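Class II aldolase/adducin domain protein (Pseudomonas syringae pv. phaseolicola 1448A, PDB 3OCR) is of unproven function but belongs to the class II aldolase/adducin family, which includes metal-dependent lyases and the actin-binding adducins. Local coordinates at residues Y42-L47 with R262-S267; I71-L76 with D98-G103; L122-H127 with V197-A202; L143-Q148 with L227-R232; A158-E163 with M185-H190. All blocks are in the same frame, centred on the assembly; numbering follows the deposited sequence.

How the contacts relate
Contact 3 lies nearest the centre of the chain, and contact 5 shares its mixed sheet; their centres are about 19 Å apart, and they touch where His127 NE2 lies 3.4 Å from His190 NE2. Together with His129 these histidines form a cluster consistent with the metal site of class II aldolases, although that role is only inferred here. Contact 4 joins contact 5 through a probable hydrogen bond between Leu143 N and Tyr159 OH (3.0 Å). Contact 1, which encloses all the others along the chain, touches contact 2 through a probable hydrogen bond between Tyr42 OH and Asn72 OD1, 3.0 Å apart. Contacts 2 and 4 lie on opposite sides of the chain's centre, their own centres about 42 Å apart.

Contact 1 of 5, residues Y42-L47 with R262-S267; sequences YRLAAL and RELERS
Leu264 meets Arg43 and Leu44 in the tight half of this helix-to-helix contact. With CG anti to the backbone N (chi1 178°), its isobutyl group leaves helix 251-265 straight toward helix 29-47. CD1 of Leu264 reaches Arg43 CB at 3.7 Å, Leu264 CD2 rests 4.1 Å from Leu44 CG, and the return contact, Leu44 CD2 to Leu264 CB, closes at 3.9 Å. Trp257 and Leu260, further back on helix 251-265, also pack on Leu44, so this side is well buried. Arg43 contributes just the root of its chain, which bends at chi2 and carries the guanidinium away to the carbonyl of Ile81.

The other side is looser. Leu47 CD2 lies 3.7 Å from Glu263 OE2, and Leu47 CD1 is 4.3 Å from Ser267 OG, so methyls face oxygens without any directional bond. The polar groups look to other partners: Glu263 OE1 forms a salt bridge with Lys48, and Ser267 OG gives a weak bond to Leu264 O at the exposed end of the segment. The chemistry implies that the helices probably meet mainly through apolar burial, while Arg43 and Glu263 find their polar partners, Ile81 O and Lys48, outside it.

Contact 2 of 5, residues I71-L76 with D98-G103; sequences INAFGL and DPTGLG
Phe74 and Gly103 make the backbone hydrogen bond that crosses between these two loops. Phe74 N donates to Gly103 O at 2.8 Å, nearly straight at 170°, and the same oxygen receives a CA-H...O contact from Ala73 CA at 3.3 Å.

Turns and further bonds shape each loop. Ala73 to Leu76 form a type II turn with Gly75 at its positive-phi corner. Asp98 OD1 takes Thr100 N from above the carboxylate plane, an Asx turn, and Thr100 OG1 on its syn lone pair at 2.7 Å. Gly103 N binds Asp98 OD2, while Thr100 OG1 accepts Leu102 N in an ST turn.

Apolar contacts complete the join. Leu102, its CG anti to the carbonyl carbon (chi1 -64°), turns CD1 to Leu76 CD2 at 3.9 Å, the two side chains at about a right angle, and to Ala73 CB at 4.1 Å.

The loops extend from strands 68-71 and 95-97; Ala73 and Asp98 both pack on Val87 of strand 87-90, Pro99 leans on helix 22-26, and Phe74 makes a cation-pi contact with Arg255 of the third subunit.

Contact 3 of 5, residues L122-H127 with V197-A202; sequences LQAVLH and VSVEHA
Leu126 sets CG anti to the carbonyl carbon (chi1 -48°), which lays its CD1 against Ala202, while Val199, with CG1 anti to the backbone N (chi1 169°), turns CG2 toward Ala124, 4.1 Å from Ala124 CB. The Leu126 methyl CD1 comes 3.7 Å from Ala202 CB and 3.5 Å from Ala202 O, so it touches both the side chain and the backbone of the helix. Ala124 CB sits against the first turn: it is 3.8 Å from Val199 CA, 4.0 Å from Ala202 CB and 3.7 Å from Ser198 O. Small side chains on both partners allow strand and helix to approach closely.

Strand 124-128 lies in the mixed sheet between strands 58-61 and 191-196, and a classic beta bulge sets Gln123 and Ala124 both opposite Gly196, at the end of strand 191-196 that leads into helix 199-219. Ser198 is the N-cap of that helix: its OG accepts His201 N at 2.9 Å, a capping bond. His201 in turn takes Val197 N on ND1, in the ring plane and nearly straight at 165°, which ties the approach to the first turn. Beside the bulge, Gln123 CG presses on Val197 O at 3.1 Å. Val125 points away from this contact, and its side chain touches helix 110-118, so the sheet here has a helix on each face, and Trp257 of helix 251-265 packs on Val199.

Contact 4 of 5, residues L143-Q148 with L227-R232; sequences LLPISQ and LVFPPR
Pro145 is the centre of an inverse gamma turn in the 143-148 loop, and next to it Ile146 CA lies 5.5 Å from Phe229 CA in the 227-232 loop. Ile146 is central to the side-chain contact, reaching Leu227, Val228 and Phe229. Its CG1 takes the crowded place between backbone N and carbonyl carbon (chi1 48°), which leaves CG2 directed at the Phe229 ring: the methyl lies over one face, toward its rim on the CD1 and CE1 side, 4.0 Å from the centroid and 17° off the normal, a CH-pi contact. Pro145 CD approaches the edge of the same ring, 3.9 Å from Phe229 CE1, so the ring is met by a methyl on its face and a proline at its rim.

Ser147 is the N-cap of helix 148-151 and Pro231 that of helix 232-243, so the contact ties together the two loops that lead into these helices, far out from the centre of the chain. Beside the Ile146 methyl, Leu144 CD1 meets Leu227 CD1 at 3.6 Å, the side chains at about a right angle, and Ala219 of helix 199-219 packs on both Ile146 and Leu227.

Pro145 O is buried against Pro230 CD at 3.4 Å and finds no hydrogen-bond donor in the model. Ile146 O, by contrast, accepts from Asn189 of the second subunit, and Leu227 O accepts from its Lys140.

Contact 5 of 5, residues A158-E163 with M185-H190; sequences AYHGYE and MILRNH
Ala158 O accepts Ile186 N at 2.7 Å, the first rung of a parallel ladder that continues through His160 N to Ile186 O at 3.1 Å and Arg188 N to His160 O at 2.9 Å. Side chains then line up by face. On one, Tyr159 CE2 lies 3.7 Å from Ile186 CB, the two side chains pointing the same way, and Tyr159 CD2 sits over the centre of the Arg188 guanidinium, 3.7 Å from its CZ, with ring and guanidinium planes 23° apart. On the other, Met185, present as selenomethionine, brings SE to 3.8 Å from His160 CB.

Past the strand ends, water 1 donates to His160 O and Arg188 O, and water 2 links Tyr162 N to Asn189 OD1. Tyr162, its CG anti to the backbone N (chi1 -168°), places its ring beside His190 in an offset edge-to-face pair, the edge of Tyr162 toward the face of His190, centroids 5.6 Å apart and planes at 74°.

These strands are the two arms of a beta-alpha-beta crossover through helix 169-179, which supplies the next shell: Asp178 and Glu171 bind the two nitrogens of His160, and Leu175 packs on Met185 and Leu187. Outermost, the Tyr162 hydroxyl bonds with Gln148 of the third subunit, while Asn189 ND2 reaches its Val228 O.

Contact 1 of 5, residues Y42-L47 with R262-S267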
# COMPACT_ATOMS: atom_id res chain seq x y z
N TYR A 42 -1.61 -8.18 20.59
CA TYR A 42 -0.49 -7.29 20.22
C TYR A 42 0.22 -7.68 18.92
O TYR A 42 0.40 -6.84 18.05
CB TYR A 42 0.51 -7.17 21.37
CG TYR A 42 0.14 -6.18 22.45
CD1 TYR A 42 0.44 -4.82 22.30
CD2 TYR A 42 -0.47 -6.61 23.66
CE1 TYR A 42 0.16 -3.91 23.28
CE2 TYR A 42 -0.76 -5.69 24.67
CZ TYR A 42 -0.46 -4.33 24.46
OH TYR A 42 -0.72 -3.39 25.40
N ARG A 43 0.65 -8.94 18.81
CA ARG A 43 1.24 -9.47 17.59
C ARG A 43 0.37 -9.46 16.34
O ARG A 43 0.88 -9.29 15.23
CB ARG A 43 1.71 -10.93 17.82
CG ARG A 43 2.63 -11.06 19.00
CD ARG A 43 4.06 -10.75 18.62
NE ARG A 43 4.99 -11.16 19.67
CZ ARG A 43 6.04 -11.96 19.50
NH1 ARG A 43 6.36 -12.42 18.30
NH2 ARG A 43 6.80 -12.25 20.54
N LEU A 44 -0.93 -9.69 16.51
CA LEU A 44 -1.88 -9.61 15.39
C LEU A 44 -1.98 -8.19 14.85
O LEU A 44 -2.04 -7.97 13.63
CB LEU A 44 -3.28 -10.08 15.82
CG LEU A 44 -3.44 -11.59 15.96
CD1 LEU A 44 -4.70 -11.94 16.77
CD2 LEU A 44 -3.50 -12.23 14.57
N ALA A 45 -1.96 -7.23 15.77
CA ALA A 45 -2.06 -5.80 15.42
C ALA A 45 -0.80 -5.40 14.64
O ALA A 45 -0.86 -4.59 13.72
CB ALA A 45 -2.21 -4.94 16.68
N ALA A 46 0.33 -6.01 15.02
CA ALA A 46 1.59 -5.79 14.34
C ALA A 46 1.52 -6.40 12.96
O ALA A 46 1.85 -5.74 11.98
CB ALA A 46 2.77 -6.35 15.16
N LEU A 47 1.07 -7.66 12.87
CA LEU A 47 0.88 -8.33 11.58
C LEU A 47 -0.05 -7.55 10.66
O LEU A 47 0.25 -7.38 9.49
CB LEU A 47 0.34 -9.74 11.80
CG LEU A 47 0.17 -10.68 10.61
CD1 LEU A 47 1.54 -11.13 10.07
CD2 LEU A 47 -0.66 -11.90 11.03
N ARG A 262 -4.51 -19.09 14.06
CA ARG A 262 -3.87 -19.97 13.08
C ARG A 262 -2.96 -19.16 12.14
O ARG A 262 -1.86 -19.59 11.84
CB ARG A 262 -4.89 -20.79 12.25
CG ARG A 262 -5.73 -21.81 13.04
CD ARG A 262 -6.45 -22.85 12.12
NE ARG A 262 -7.26 -22.21 11.10
CZ ARG A 262 -8.49 -21.71 11.27
NH1 ARG A 262 -9.13 -21.80 12.44
NH2 ARG A 262 -9.11 -21.12 10.25
N GLU A 263 -3.43 -17.99 11.69
CA GLU A 263 -2.63 -17.12 10.82
C GLU A 263 -1.39 -16.61 11.52
O GLU A 263 -0.28 -16.66 10.97
CB GLU A 263 -3.45 -15.92 10.32
CG GLU A 263 -2.77 -15.20 9.16
CD GLU A 263 -3.47 -13.91 8.77
OE1 GLU A 263 -4.69 -13.77 9.04
OE2 GLU A 263 -2.79 -13.03 8.20
N LEU A 264 -1.58 -16.10 12.74
CA LEU A 264 -0.47 -15.66 13.58
C LEU A 264 0.60 -16.76 13.76
O LEU A 264 1.76 -16.50 13.52
CB LEU A 264 -0.98 -15.15 14.94
CG LEU A 264 0.08 -14.70 15.96
CD1 LEU A 264 0.98 -13.59 15.40
CD2 LEU A 264 -0.56 -14.26 17.25
N GLU A 265 0.18 -17.96 14.15
CA GLU A 265 1.09 -19.09 14.43
C GLU A 265 1.97 -19.46 13.23
O GLU A 265 3.03 -20.08 13.39
CB GLU A 265 0.27 -20.33 14.82
CG GLU A 265 -0.69 -20.10 15.99
CD GLU A 265 -0.27 -20.84 17.24
OE1 GLU A 265 0.29 -21.93 17.11
OE2 GLU A 265 -0.52 -20.32 18.35
N ARG A 266 1.49 -19.10 12.04
CA ARG A 266 2.23 -19.19 10.79
C ARG A 266 3.56 -18.42 10.86
O ARG A 266 4.49 -18.75 10.14
CB ARG A 266 1.37 -18.64 9.66
CG ARG A 266 1.45 -19.39 8.35
CD ARG A 266 0.21 -19.13 7.51
NE ARG A 266 -0.95 -19.83 8.05
CZ ARG A 266 -2.22 -19.59 7.72
NH1 ARG A 266 -2.51 -18.65 6.83
NH2 ARG A 266 -3.19 -20.29 8.28
N SER A 267 3.62 -17.40 11.72
CA SER A 267 4.87 -16.64 11.96
C SER A 267 5.68 -17.16 13.15
O SER A 267 6.66 -16.53 13.56
CB SER A 267 4.58 -15.15 12.19
OG SER A 267 3.51 -14.68 11.37

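Contact 2 of 5, residues I71-L76 with D98-G103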
# COMPACT_ATOMS: atom_id res chain seq x y z
N ILE A 71 -0.84 -4.94 30.45
CA ILE A 71 -0.51 -3.98 29.40
C ILE A 71 0.96 -4.20 28.97
O ILE A 71 1.73 -4.89 29.69
CB ILE A 71 -0.79 -2.52 29.88
CG1 ILE A 71 -0.75 -1.52 28.73
CG2 ILE A 71 0.14 -2.15 31.05
CD1 ILE A 71 -1.73 -0.36 28.87
N ASN A 72 1.33 -3.69 27.80
CA ASN A 72 2.72 -3.77 27.34
C ASN A 72 3.68 -2.98 28.23
O ASN A 72 3.30 -1.96 28.82
CB ASN A 72 2.89 -3.37 25.84
CG ASN A 72 2.54 -1.90 25.57
OD1 ASN A 72 1.49 -1.40 25.97
ND2 ASN A 72 3.43 -1.22 24.86
N ALA A 73 4.90 -3.50 28.33
CA ALA A 73 6.01 -2.80 28.96
C ALA A 73 6.40 -1.58 28.13
O ALA A 73 6.35 -1.62 26.89
CB ALA A 73 7.23 -3.75 29.14
N PHE A 74 6.84 -0.53 28.83
CA PHE A 74 7.23 0.77 28.28
C PHE A 74 8.34 0.64 27.26
O PHE A 74 9.46 0.23 27.60
CB PHE A 74 7.76 1.64 29.43
CG PHE A 74 7.71 3.14 29.17
CD1 PHE A 74 6.97 3.67 28.12
CD2 PHE A 74 8.36 4.02 30.04
CE1 PHE A 74 6.89 5.06 27.91
CE2 PHE A 74 8.29 5.40 29.86
CZ PHE A 74 7.55 5.92 28.79
N GLY A 75 8.04 0.93 26.00
CA GLY A 75 9.10 0.95 24.98
C GLY A 75 9.27 -0.29 24.12
O GLY A 75 10.07 -0.28 23.19
N LEU A 76 8.54 -1.36 24.41
CA LEU A 76 8.54 -2.54 23.54
C LEU A 76 7.59 -2.35 22.37
O LEU A 76 6.53 -1.76 22.53
CB LEU A 76 8.10 -3.78 24.30
CG LEU A 76 9.04 -4.36 25.36
CD1 LEU A 76 8.60 -5.80 25.69
CD2 LEU A 76 10.48 -4.32 24.90
N ASP A 98 6.02 -6.84 37.20
CA ASP A 98 6.68 -6.42 35.97
C ASP A 98 7.89 -7.30 35.67
O ASP A 98 8.99 -7.01 36.14
CB ASP A 98 7.12 -4.96 36.04
CG ASP A 98 7.84 -4.49 34.78
OD1 ASP A 98 7.87 -5.24 33.77
OD2 ASP A 98 8.38 -3.36 34.80
N PRO A 99 7.69 -8.35 34.86
CA PRO A 99 8.79 -9.27 34.55
C PRO A 99 9.92 -8.63 33.73
O PRO A 99 10.98 -9.24 33.59
CB PRO A 99 8.09 -10.37 33.72
CG PRO A 99 6.64 -10.26 34.06
CD PRO A 99 6.43 -8.78 34.22
N THR A 100 9.72 -7.41 33.22
CA THR A 100 10.73 -6.77 32.35
C THR A 100 11.62 -5.75 33.06
O THR A 100 12.72 -5.45 32.60
CB THR A 100 10.09 -6.04 31.16
OG1 THR A 100 9.48 -4.82 31.62
CG2 THR A 100 9.03 -6.91 30.49
N GLY A 101 11.13 -5.19 34.16
CA GLY A 101 11.81 -4.07 34.81
C GLY A 101 11.72 -2.77 34.02
O GLY A 101 12.38 -1.79 34.37
N LEU A 102 10.92 -2.75 32.96
CA LEU A 102 10.76 -1.55 32.12
C LEU A 102 9.60 -0.67 32.55
O LEU A 102 9.48 0.46 32.11
CB LEU A 102 10.57 -1.92 30.64
CG LEU A 102 11.71 -2.63 29.89
CD1 LEU A 102 11.22 -3.14 28.54
CD2 LEU A 102 12.93 -1.72 29.72
N GLY A 103 8.73 -1.22 33.39
CA GLY A 103 7.51 -0.52 33.79
C GLY A 103 6.61 -0.29 32.60
O GLY A 103 6.72 -0.97 31.57

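Contact 3 of 5, residues L122-H127 with V197-A202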
# COMPACT_ATOMS: atom_id res chain seq x y z
N LEU A 122 -16.37 -4.64 30.53
CA LEU A 122 -15.35 -4.65 29.48
C LEU A 122 -14.06 -5.24 30.03
O LEU A 122 -13.39 -4.62 30.87
CB LEU A 122 -15.16 -3.27 28.85
CG LEU A 122 -16.43 -2.63 28.25
CD1 LEU A 122 -16.13 -1.21 27.78
CD2 LEU A 122 -17.05 -3.47 27.08
N GLN A 123 -13.75 -6.46 29.61
CA GLN A 123 -12.57 -7.16 30.06
C GLN A 123 -11.34 -6.79 29.21
O GLN A 123 -10.20 -7.18 29.53
CB GLN A 123 -12.79 -8.66 29.99
CG GLN A 123 -14.00 -9.17 30.83
CD GLN A 123 -13.83 -8.93 32.30
OE1 GLN A 123 -14.62 -8.18 32.90
NE2 GLN A 123 -12.80 -9.52 32.91
N ALA A 124 -11.56 -6.05 28.12
CA ALA A 124 -10.44 -5.65 27.26
C ALA A 124 -10.73 -4.32 26.63
O ALA A 124 -11.87 -4.06 26.26
CB ALA A 124 -10.18 -6.68 26.19
N VAL A 125 -9.70 -3.47 26.55
CA VAL A 125 -9.84 -2.14 25.94
C VAL A 125 -8.66 -1.92 24.99
O VAL A 125 -7.49 -1.97 25.41
CB VAL A 125 -9.91 -1.00 26.99
CG1 VAL A 125 -10.02 0.40 26.31
CG2 VAL A 125 -11.09 -1.23 27.97
N LEU A 126 -8.98 -1.71 23.72
CA LEU A 126 -7.99 -1.51 22.67
C LEU A 126 -8.02 -0.11 22.13
O LEU A 126 -9.08 0.44 21.81
CB LEU A 126 -8.28 -2.47 21.52
CG LEU A 126 -8.53 -3.95 21.89
CD1 LEU A 126 -8.85 -4.76 20.64
CD2 LEU A 126 -7.38 -4.57 22.66
N HIS A 127 -6.84 0.48 21.94
CA HIS A 127 -6.81 1.78 21.33
C HIS A 127 -5.79 1.80 20.20
O HIS A 127 -4.67 1.34 20.40
CB HIS A 127 -6.49 2.85 22.39
CG HIS A 127 -6.19 4.18 21.79
ND1 HIS A 127 -7.06 4.83 20.94
CD2 HIS A 127 -5.09 4.97 21.89
CE1 HIS A 127 -6.52 5.97 20.56
NE2 HIS A 127 -5.32 6.08 21.12
N VAL A 197 -16.03 -7.98 25.92
CA VAL A 197 -16.25 -8.82 27.09
C VAL A 197 -15.08 -9.80 27.20
O VAL A 197 -14.96 -10.55 28.17
CB VAL A 197 -17.59 -9.59 26.99
CG1 VAL A 197 -18.78 -8.60 26.83
CG2 VAL A 197 -17.56 -10.59 25.84
N SER A 198 -14.21 -9.78 26.19
CA SER A 198 -13.01 -10.61 26.16
C SER A 198 -12.06 -9.93 25.19
O SER A 198 -12.47 -9.03 24.45
CB SER A 198 -13.36 -12.01 25.64
OG SER A 198 -13.82 -11.94 24.30
N VAL A 199 -10.80 -10.35 25.18
CA VAL A 199 -9.82 -9.91 24.19
C VAL A 199 -10.32 -10.25 22.77
O VAL A 199 -10.25 -9.44 21.86
CB VAL A 199 -8.42 -10.56 24.46
CG1 VAL A 199 -7.47 -10.34 23.28
CG2 VAL A 199 -7.81 -10.02 25.76
N GLU A 200 -10.90 -11.44 22.62
CA GLU A 200 -11.39 -11.92 21.33
C GLU A 200 -12.51 -11.00 20.80
O GLU A 200 -12.51 -10.61 19.63
CB GLU A 200 -11.90 -13.34 21.43
CG GLU A 200 -10.88 -14.36 22.01
CD GLU A 200 -11.05 -14.61 23.51
OE1 GLU A 200 -10.86 -13.67 24.32
OE2 GLU A 200 -11.34 -15.76 23.88
N HIS A 201 -13.45 -10.68 21.67
CA HIS A 201 -14.56 -9.80 21.28
C HIS A 201 -14.07 -8.39 20.87
O HIS A 201 -14.52 -7.84 19.84
CB HIS A 201 -15.59 -9.75 22.42
CG HIS A 201 -16.74 -8.82 22.16
ND1 HIS A 201 -17.37 -8.12 23.16
CD2 HIS A 201 -17.36 -8.48 21.01
CE1 HIS A 201 -18.34 -7.38 22.64
NE2 HIS A 201 -18.34 -7.57 21.33
N ALA A 202 -13.17 -7.81 21.67
CA ALA A 202 -12.59 -6.50 21.40
C ALA A 202 -11.83 -6.49 20.08
O ALA A 202 -11.95 -5.56 19.29
CB ALA A 202 -11.67 -6.04 22.58

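Contact 4 of 5, residues L143-Q148 with L227-R232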
# COMPACT_ATOMS: atom_id res chain seq x y z
N LEU A 143 -17.85 8.05 10.73
CA LEU A 143 -18.02 6.82 9.94
C LEU A 143 -19.36 6.81 9.22
O LEU A 143 -20.40 6.78 9.85
CB LEU A 143 -17.86 5.58 10.82
CG LEU A 143 -17.88 4.21 10.12
CD1 LEU A 143 -16.59 3.90 9.37
CD2 LEU A 143 -18.21 3.11 11.13
N LEU A 144 -19.31 6.78 7.89
CA LEU A 144 -20.49 6.90 7.04
C LEU A 144 -21.17 5.53 6.83
O LEU A 144 -20.48 4.50 6.84
CB LEU A 144 -20.06 7.54 5.70
CG LEU A 144 -19.42 8.95 5.75
CD1 LEU A 144 -18.82 9.31 4.39
CD2 LEU A 144 -20.43 10.02 6.13
N PRO A 145 -22.51 5.51 6.67
CA PRO A 145 -23.18 4.23 6.42
C PRO A 145 -23.22 3.87 4.90
O PRO A 145 -24.26 3.95 4.26
CB PRO A 145 -24.58 4.46 6.99
CG PRO A 145 -24.85 5.92 6.78
CD PRO A 145 -23.48 6.62 6.79
N ILE A 146 -22.08 3.50 4.33
CA ILE A 146 -21.98 3.36 2.85
C ILE A 146 -21.44 2.00 2.41
O ILE A 146 -21.21 1.77 1.21
CB ILE A 146 -21.15 4.50 2.19
CG1 ILE A 146 -19.81 4.74 2.91
CG2 ILE A 146 -21.94 5.81 2.22
CD1 ILE A 146 -18.73 3.75 2.54
N SER A 147 -21.23 1.13 3.37
CA SER A 147 -20.77 -0.22 3.09
C SER A 147 -21.38 -1.18 4.10
O SER A 147 -21.74 -0.79 5.20
CB SER A 147 -19.24 -0.30 3.14
OG SER A 147 -18.74 -0.14 4.48
N GLN A 148 -21.47 -2.47 3.75
CA GLN A 148 -21.94 -3.45 4.72
C GLN A 148 -21.14 -3.38 6.03
O GLN A 148 -21.68 -3.49 7.13
CB GLN A 148 -21.85 -4.85 4.15
CG GLN A 148 -22.32 -5.93 5.11
CD GLN A 148 -22.72 -7.19 4.38
OE1 GLN A 148 -22.01 -8.21 4.46
NE2 GLN A 148 -23.84 -7.13 3.67
N LEU A 227 -21.29 9.51 -3.03
CA LEU A 227 -21.62 8.29 -2.32
C LEU A 227 -23.08 7.92 -2.43
O LEU A 227 -23.96 8.80 -2.47
CB LEU A 227 -21.20 8.40 -0.85
CG LEU A 227 -19.71 8.57 -0.56
CD1 LEU A 227 -19.52 8.83 0.91
CD2 LEU A 227 -18.93 7.35 -0.97
N VAL A 228 -23.34 6.62 -2.52
CA VAL A 228 -24.71 6.09 -2.39
C VAL A 228 -24.95 5.70 -0.94
O VAL A 228 -24.26 4.83 -0.38
CB VAL A 228 -24.99 4.83 -3.27
CG1 VAL A 228 -26.39 4.30 -3.02
CG2 VAL A 228 -24.81 5.12 -4.71
N PHE A 229 -25.97 6.32 -0.34
CA PHE A 229 -26.42 5.99 1.00
C PHE A 229 -27.66 5.11 0.89
O PHE A 229 -28.72 5.60 0.44
CB PHE A 229 -26.76 7.29 1.77
CG PHE A 229 -25.57 8.16 2.07
CD1 PHE A 229 -24.96 8.11 3.32
CD2 PHE A 229 -25.04 9.01 1.10
CE1 PHE A 229 -23.85 8.91 3.60
CE2 PHE A 229 -23.92 9.81 1.38
CZ PHE A 229 -23.33 9.76 2.62
N PRO A 230 -27.56 3.82 1.27
CA PRO A 230 -28.75 2.97 1.30
C PRO A 230 -29.85 3.58 2.17
O PRO A 230 -29.55 4.40 3.06
CB PRO A 230 -28.24 1.67 1.95
CG PRO A 230 -26.78 1.66 1.66
CD PRO A 230 -26.36 3.09 1.75
N PRO A 231 -31.12 3.20 1.94
CA PRO A 231 -32.21 3.85 2.66
C PRO A 231 -32.14 3.50 4.14
O PRO A 231 -31.48 2.52 4.53
CB PRO A 231 -33.48 3.25 2.02
CG PRO A 231 -33.03 2.51 0.83
CD PRO A 231 -31.61 2.12 1.07
N ARG A 232 -32.78 4.34 4.94
CA ARG A 232 -32.77 4.21 6.41
C ARG A 232 -33.25 2.83 6.87
O ARG A 232 -32.66 2.25 7.79
CB ARG A 232 -33.61 5.34 7.04
CG ARG A 232 -32.98 6.73 6.89
CD ARG A 232 -32.19 7.13 8.16
NE ARG A 232 -31.08 8.05 7.91
CZ ARG A 232 -31.19 9.37 7.67
NH1 ARG A 232 -32.37 9.97 7.63
NH2 ARG A 232 -30.09 10.08 7.47

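Contact 5 of 5, residues A158-E163 with M185-H190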
# COMPACT_ATOMS: atom_id res chain seq x y z
N ALA A 158 -19.70 5.43 19.69
CA ALA A 158 -19.64 6.68 20.44
C ALA A 158 -18.62 7.62 19.82
O ALA A 158 -17.67 7.17 19.19
CB ALA A 158 -19.30 6.43 21.91
N TYR A 159 -18.84 8.93 19.95
CA TYR A 159 -17.80 9.92 19.59
C TYR A 159 -17.35 10.76 20.78
O TYR A 159 -18.16 11.17 21.64
CB TYR A 159 -18.30 10.84 18.47
CG TYR A 159 -18.45 10.14 17.16
CD1 TYR A 159 -19.58 9.36 16.90
CD2 TYR A 159 -17.46 10.24 16.18
CE1 TYR A 159 -19.72 8.69 15.69
CE2 TYR A 159 -17.59 9.57 14.97
CZ TYR A 159 -18.72 8.81 14.73
OH TYR A 159 -18.84 8.15 13.53
N HIS A 160 -16.06 11.07 20.79
CA HIS A 160 -15.45 11.87 21.85
C HIS A 160 -14.58 12.96 21.18
O HIS A 160 -13.62 12.65 20.46
CB HIS A 160 -14.62 10.96 22.79
CG HIS A 160 -13.84 11.70 23.84
ND1 HIS A 160 -14.43 12.26 24.95
CD2 HIS A 160 -12.51 11.95 23.95
CE1 HIS A 160 -13.51 12.86 25.68
NE2 HIS A 160 -12.33 12.67 25.10
N GLY A 161 -14.97 14.22 21.39
CA GLY A 161 -14.21 15.40 20.93
C GLY A 161 -12.79 15.47 21.47
O GLY A 161 -12.56 15.15 22.63
N TYR A 162 -11.85 15.89 20.64
CA TYR A 162 -10.43 15.92 21.00
C TYR A 162 -10.10 17.01 22.02
O TYR A 162 -10.48 18.18 21.84
CB TYR A 162 -9.55 16.11 19.76
CG TYR A 162 -8.07 15.86 20.04
CD1 TYR A 162 -7.64 14.63 20.55
CD2 TYR A 162 -7.11 16.87 19.84
CE1 TYR A 162 -6.27 14.39 20.83
CE2 TYR A 162 -5.76 16.65 20.12
CZ TYR A 162 -5.35 15.40 20.60
OH TYR A 162 -4.01 15.22 20.89
N GLU A 163 -9.36 16.64 23.06
CA GLU A 163 -8.99 17.63 24.09
C GLU A 163 -7.49 17.73 24.38
O GLU A 163 -7.07 18.50 25.22
CB GLU A 163 -9.79 17.39 25.38
CG GLU A 163 -11.31 17.35 25.16
CD GLU A 163 -12.08 17.35 26.47
OE1 GLU A 163 -11.67 18.06 27.41
OE2 GLU A 163 -13.11 16.63 26.56
N MSE A 185 -15.76 3.36 20.19
CA MSE A 185 -15.68 4.82 20.22
C MSE A 185 -14.70 5.35 19.18
O MSE A 185 -13.59 4.81 18.95
CB MSE A 185 -15.30 5.34 21.61
CG MSE A 185 -15.55 6.90 21.78
SE MSE A 185 -15.84 7.45 23.64
CE MSE A 185 -14.44 6.23 24.29
N ILE A 186 -15.11 6.43 18.54
CA ILE A 186 -14.18 7.12 17.70
C ILE A 186 -13.71 8.34 18.48
O ILE A 186 -14.49 9.23 18.88
CB ILE A 186 -14.81 7.44 16.29
CG1 ILE A 186 -14.98 6.13 15.51
CG2 ILE A 186 -13.94 8.43 15.50
CD1 ILE A 186 -15.71 6.28 14.12
N LEU A 187 -12.41 8.36 18.74
CA LEU A 187 -11.80 9.49 19.42
C LEU A 187 -11.44 10.49 18.33
O LEU A 187 -10.49 10.30 17.59
CB LEU A 187 -10.55 9.02 20.20
CG LEU A 187 -10.78 7.88 21.19
CD1 LEU A 187 -9.47 7.19 21.54
CD2 LEU A 187 -11.51 8.35 22.46
N ARG A 188 -12.26 11.54 18.19
CA ARG A 188 -12.10 12.46 17.09
C ARG A 188 -10.68 13.05 17.06
O ARG A 188 -10.11 13.39 18.11
CB ARG A 188 -13.14 13.61 17.14
CG ARG A 188 -14.60 13.21 16.98
CD ARG A 188 -15.41 14.48 16.78
NE ARG A 188 -16.85 14.29 16.95
CZ ARG A 188 -17.69 13.96 15.98
NH1 ARG A 188 -17.26 13.75 14.74
NH2 ARG A 188 -18.99 13.83 16.27
N ASN A 189 -10.16 13.17 15.84
CA ASN A 189 -8.81 13.63 15.53
C ASN A 189 -7.75 12.83 16.26
O ASN A 189 -6.69 13.34 16.57
CB ASN A 189 -8.65 15.10 15.89
CG ASN A 189 -9.70 15.97 15.24
OD1 ASN A 189 -10.65 16.37 15.90
ND2 ASN A 189 -9.56 16.24 13.92
N HIS A 190 -8.05 11.59 16.61
CA HIS A 190 -7.13 10.94 17.52
C HIS A 190 -6.94 9.49 17.15
O HIS A 190 -5.80 9.06 17.00
CB HIS A 190 -7.59 11.18 18.99
CG HIS A 190 -6.71 10.55 20.03
ND1 HIS A 190 -7.01 10.59 21.38
CD2 HIS A 190 -5.56 9.84 19.92
CE1 HIS A 190 -6.06 9.96 22.05
NE2 HIS A 190 -5.18 9.48 21.19
O HOH W 1 -10.85 12.71 20.66
O HOH W 2 -12.55 16.91 18.08